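Gamma-glutamyl phosphate reductase (Thermotoga maritima, PDB 1O20) probably catalyses the NADPH-dependent reduction of L-glutamyl phosphate to glutamate semialdehyde, the second step of proline biosynthesis from glutamate. Local coordinates at residues Gly237-Leu249 and Ala269-Phe283. Numbering follows the deposited sequence.
Sequences GNCHIFVDESADL and AAEKLLVHEKIAKEF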
# COMPACT_ATOMS: atom_id res chain seq x y z
N GLY A 237 -10.20 1.33 3.46
CA GLY A 237 -10.28 2.75 3.16
C GLY A 237 -11.73 3.19 3.00
O GLY A 237 -12.21 3.37 1.89
N ASN A 238 -12.42 3.28 4.13
CA ASN A 238 -13.72 3.94 4.22
C ASN A 238 -13.48 5.44 4.25
O ASN A 238 -13.42 6.03 5.32
CB ASN A 238 -14.48 3.50 5.47
CG ASN A 238 -15.91 3.95 5.47
OD1 ASN A 238 -16.54 4.07 4.39
ND2 ASN A 238 -16.46 4.20 6.68
N CYS A 239 -13.36 6.04 3.08
CA CYS A 239 -12.88 7.41 2.97
C CYS A 239 -14.04 8.38 2.80
O CYS A 239 -14.99 8.11 2.02
CB CYS A 239 -11.94 7.51 1.78
SG CYS A 239 -10.50 6.44 1.95
N HIS A 240 -14.00 9.49 3.53
CA HIS A 240 -15.05 10.52 3.50
C HIS A 240 -14.57 11.77 2.83
O HIS A 240 -13.40 12.12 2.92
CB HIS A 240 -15.52 10.95 4.89
CG HIS A 240 -15.98 9.83 5.75
ND1 HIS A 240 -15.15 8.83 6.18
CD2 HIS A 240 -17.20 9.56 6.27
CE1 HIS A 240 -15.84 7.96 6.88
NE2 HIS A 240 -17.09 8.39 6.98
N ILE A 241 -15.47 12.43 2.12
CA ILE A 241 -15.31 13.79 1.67
C ILE A 241 -16.42 14.61 2.31
O ILE A 241 -17.60 14.26 2.19
CB ILE A 241 -15.42 13.87 0.12
CG1 ILE A 241 -14.28 13.07 -0.55
CG2 ILE A 241 -15.41 15.30 -0.34
CD1 ILE A 241 -14.48 12.97 -2.04
N PHE A 242 -16.05 15.71 2.97
CA PHE A 242 -17.00 16.66 3.54
C PHE A 242 -17.03 17.94 2.72
O PHE A 242 -16.01 18.59 2.55
CB PHE A 242 -16.60 17.00 4.98
CG PHE A 242 -17.34 18.19 5.56
CD1 PHE A 242 -18.71 18.24 5.54
CD2 PHE A 242 -16.65 19.24 6.15
CE1 PHE A 242 -19.39 19.34 6.09
CE2 PHE A 242 -17.31 20.33 6.69
CZ PHE A 242 -18.66 20.38 6.67
N VAL A 243 -18.20 18.28 2.20
CA VAL A 243 -18.42 19.49 1.46
C VAL A 243 -18.98 20.54 2.43
O VAL A 243 -20.11 20.47 2.85
CB VAL A 243 -19.40 19.28 0.28
CG1 VAL A 243 -19.43 20.53 -0.59
CG2 VAL A 243 -18.97 18.02 -0.61
N ASP A 244 -18.15 21.49 2.78
CA ASP A 244 -18.50 22.54 3.73
C ASP A 244 -19.31 23.62 3.02
O ASP A 244 -19.35 23.70 1.80
CB ASP A 244 -17.19 23.13 4.27
CG ASP A 244 -17.32 23.90 5.60
OD1 ASP A 244 -18.33 23.82 6.36
OD2 ASP A 244 -16.34 24.60 5.99
N GLU A 245 -19.95 24.46 3.84
CA GLU A 245 -20.79 25.55 3.41
C GLU A 245 -20.19 26.46 2.38
O GLU A 245 -20.86 26.78 1.41
CB GLU A 245 -21.17 26.40 4.62
CG GLU A 245 -22.24 27.44 4.29
CD GLU A 245 -22.47 28.42 5.43
OE1 GLU A 245 -21.80 28.31 6.49
OE2 GLU A 245 -23.36 29.27 5.22
N SER A 246 -18.95 26.86 2.57
CA SER A 246 -18.28 27.81 1.65
C SER A 246 -17.50 27.18 0.52
O SER A 246 -16.83 27.88 -0.22
CB SER A 246 -17.33 28.72 2.43
OG SER A 246 -16.23 27.99 3.02
N ALA A 247 -17.56 25.86 0.35
CA ALA A 247 -16.91 25.23 -0.80
C ALA A 247 -17.37 25.83 -2.12
O ALA A 247 -18.53 26.18 -2.29
CB ALA A 247 -17.20 23.76 -0.84
N ASP A 248 -16.43 25.93 -3.04
CA ASP A 248 -16.69 26.21 -4.43
C ASP A 248 -17.36 24.97 -5.02
O ASP A 248 -16.69 23.97 -5.32
CB ASP A 248 -15.36 26.50 -5.15
CG ASP A 248 -15.56 26.93 -6.61
OD1 ASP A 248 -16.54 26.54 -7.23
OD2 ASP A 248 -14.78 27.66 -7.20
N LEU A 249 -18.67 25.04 -5.17
CA LEU A 249 -19.49 23.90 -5.53
C LEU A 249 -19.25 23.39 -6.94
O LEU A 249 -19.39 22.21 -7.23
CB LEU A 249 -20.98 24.23 -5.31
CG LEU A 249 -21.33 24.68 -3.87
CD1 LEU A 249 -22.78 24.99 -3.71
CD2 LEU A 249 -20.90 23.66 -2.82
N ALA A 269 -10.56 5.25 -2.95
CA ALA A 269 -11.83 5.72 -3.50
C ALA A 269 -12.69 6.28 -2.37
O ALA A 269 -12.81 5.69 -1.30
CB ALA A 269 -12.55 4.58 -4.17
N ALA A 270 -13.30 7.43 -2.60
CA ALA A 270 -14.27 7.98 -1.65
C ALA A 270 -15.49 7.04 -1.60
O ALA A 270 -15.91 6.52 -2.61
CB ALA A 270 -14.68 9.36 -2.09
N GLU A 271 -15.97 6.76 -0.41
CA GLU A 271 -17.13 5.89 -0.20
C GLU A 271 -18.31 6.66 0.38
O GLU A 271 -19.48 6.23 0.27
CB GLU A 271 -16.73 4.79 0.79
CG GLU A 271 -15.59 3.94 0.30
CD GLU A 271 -15.95 3.02 -0.87
OE1 GLU A 271 -17.11 3.06 -1.33
OE2 GLU A 271 -15.04 2.30 -1.34
N LYS A 272 -18.00 7.80 0.99
CA LYS A 272 -18.96 8.56 1.78
C LYS A 272 -18.86 10.04 1.52
O LYS A 272 -17.75 10.60 1.41
CB LYS A 272 -18.71 8.34 3.27
CG LYS A 272 -18.74 6.90 3.71
CD LYS A 272 -20.08 6.22 3.67
CE LYS A 272 -19.93 4.77 3.18
NZ LYS A 272 -19.32 3.79 4.15
N LEU A 273 -20.02 10.68 1.40
CA LEU A 273 -20.07 12.12 1.18
C LEU A 273 -20.88 12.77 2.29
O LEU A 273 -22.06 12.46 2.47
CB LEU A 273 -20.71 12.44 -0.17
CG LEU A 273 -20.62 13.88 -0.63
CD1 LEU A 273 -19.18 14.28 -0.99
CD2 LEU A 273 -21.53 14.06 -1.84
N LEU A 274 -20.26 13.71 2.98
CA LEU A 274 -20.94 14.49 4.01
C LEU A 274 -21.15 15.88 3.47
O LEU A 274 -20.22 16.48 2.89
CB LEU A 274 -20.09 14.56 5.29
CG LEU A 274 -19.58 13.23 5.84
CD1 LEU A 274 -18.76 13.43 7.18
CD2 LEU A 274 -20.67 12.30 6.09
N VAL A 275 -22.35 16.44 3.68
CA VAL A 275 -22.72 17.71 3.04
C VAL A 275 -23.34 18.65 4.05
O VAL A 275 -24.29 18.26 4.71
CB VAL A 275 -23.76 17.50 1.90
CG1 VAL A 275 -24.17 18.81 1.28
CG2 VAL A 275 -23.19 16.60 0.82
N HIS A 276 -22.81 19.88 4.13
CA HIS A 276 -23.29 20.92 5.05
C HIS A 276 -24.73 21.25 4.74
O HIS A 276 -25.09 21.48 3.58
CB HIS A 276 -22.43 22.20 4.91
CG HIS A 276 -22.55 23.18 6.04
ND1 HIS A 276 -23.67 23.95 6.25
CD2 HIS A 276 -21.66 23.55 6.98
CE1 HIS A 276 -23.46 24.75 7.29
NE2 HIS A 276 -22.24 24.53 7.75
N GLU A 277 -25.55 21.29 5.78
CA GLU A 277 -26.98 21.54 5.64
C GLU A 277 -27.33 22.82 4.90
O GLU A 277 -28.32 22.84 4.16
CB GLU A 277 -27.68 21.50 7.01
CG GLU A 277 -27.33 22.60 7.98
CD GLU A 277 -28.17 22.53 9.26
OE1 GLU A 277 -28.87 21.52 9.47
OE2 GLU A 277 -28.11 23.49 10.06
N LYS A 278 -26.50 23.86 5.02
CA LYS A 278 -26.81 25.16 4.38
C LYS A 278 -26.66 25.17 2.86
O LYS A 278 -27.22 26.03 2.20
CB LYS A 278 -26.05 26.33 5.03
CG LYS A 278 -26.52 26.60 6.46
CD LYS A 278 -25.79 27.82 7.06
CE LYS A 278 -25.96 27.92 8.57
NZ LYS A 278 -25.32 29.16 9.07
N ILE A 279 -25.97 24.19 2.30
CA ILE A 279 -25.88 24.05 0.85
C ILE A 279 -26.55 22.79 0.34
O ILE A 279 -26.58 22.56 -0.84
CB ILE A 279 -24.42 24.04 0.40
CG1 ILE A 279 -23.65 22.93 1.12
CG2 ILE A 279 -23.80 25.42 0.65
CD1 ILE A 279 -22.50 22.44 0.42
N ALA A 280 -27.08 21.97 1.23
CA ALA A 280 -27.65 20.67 0.84
C ALA A 280 -28.78 20.77 -0.18
O ALA A 280 -28.83 19.95 -1.09
CB ALA A 280 -28.15 19.95 2.05
N LYS A 281 -29.70 21.72 0.00
CA LYS A 281 -30.85 21.89 -0.93
C LYS A 281 -30.40 22.22 -2.33
O LYS A 281 -31.00 21.73 -3.27
CB LYS A 281 -31.82 22.96 -0.46
CG LYS A 281 -32.56 22.60 0.81
CD LYS A 281 -33.79 23.46 1.02
CE LYS A 281 -34.29 23.35 2.47
N GLU A 282 -29.35 23.03 -2.46
CA GLU A 282 -28.79 23.44 -3.75
C GLU A 282 -27.87 22.38 -4.34
O GLU A 282 -27.88 22.16 -5.55
CB GLU A 282 -27.95 24.74 -3.59
CG GLU A 282 -27.36 25.31 -4.89
CD GLU A 282 -26.26 26.36 -4.71
OE1 GLU A 282 -26.03 26.91 -3.59
OE2 GLU A 282 -25.59 26.62 -5.72
N PHE A 283 -27.05 21.75 -3.51
CA PHE A 283 -25.91 20.97 -3.98
C PHE A 283 -26.31 19.51 -4.19
O PHE A 283 -25.88 18.90 -5.16
CB PHE A 283 -24.72 21.07 -2.99
CG PHE A 283 -23.47 20.38 -3.49
CD1 PHE A 283 -22.85 20.81 -4.63
CD2 PHE A 283 -22.96 19.26 -2.84
CE1 PHE A 283 -21.76 20.15 -5.13
CE2 PHE A 283 -21.88 18.59 -3.35
CZ PHE A 283 -21.28 19.04 -4.50
O HOH W 1 -12.37 3.07 -0.63
O HOH W 2 -22.65 28.70 8.87
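In H276, CG stands anti to the backbone N (chi1 -164°), which turns the ring so that one face meets E245. E245 CB sits over the centre of that face, 3.6 Å from the centroid, a CH-pi contact. H276 is the N-cap of helix 277-293, and its ND1 accepts from K278 N at 3.1 Å, with the donor close to the ring plane. Without this ring, as with an alanine here, K278 N would probably lose its cap and E245 CB the face it packs on. E245 also runs beside K278, and water 2 links E245 OE1 to K278 NZ.

Strands 239-243 and 270-276 are parallel neighbours inside a seven-stranded sheet of this aldehyde dehydrogenase-like protein. Helix 249-261 connects them in sequence, which makes a beta-alpha-beta unit. The ladder includes L274 N to I241 O and V243 N to L274 O, each 2.8 Å. At its start C239 O accepts from both E271 N and K272 N.

The two sheet faces differ. H240, K272, F242 and L274 share one, where helix 336-346 touches H240, F242 and L274. In K272, chi1 -56° puts CG over one face of the H240 ring, offset toward the rim, a CH-pi contact. The chain then bends at chi2, chi3 and chi4. Its NZ reaches N238 OD1 at 2.8 Å, tilted from the carbonyl plane, and also bonds T321 O and D318 O. On the other face, L273 CD1 meets V243 CG2, and helix 249-261 covers I241, V243 and L273. Further along, I279 CD1 touches both V243 CG1 and L249 CD2, while V243 CG1 lies over one face of the F283 ring.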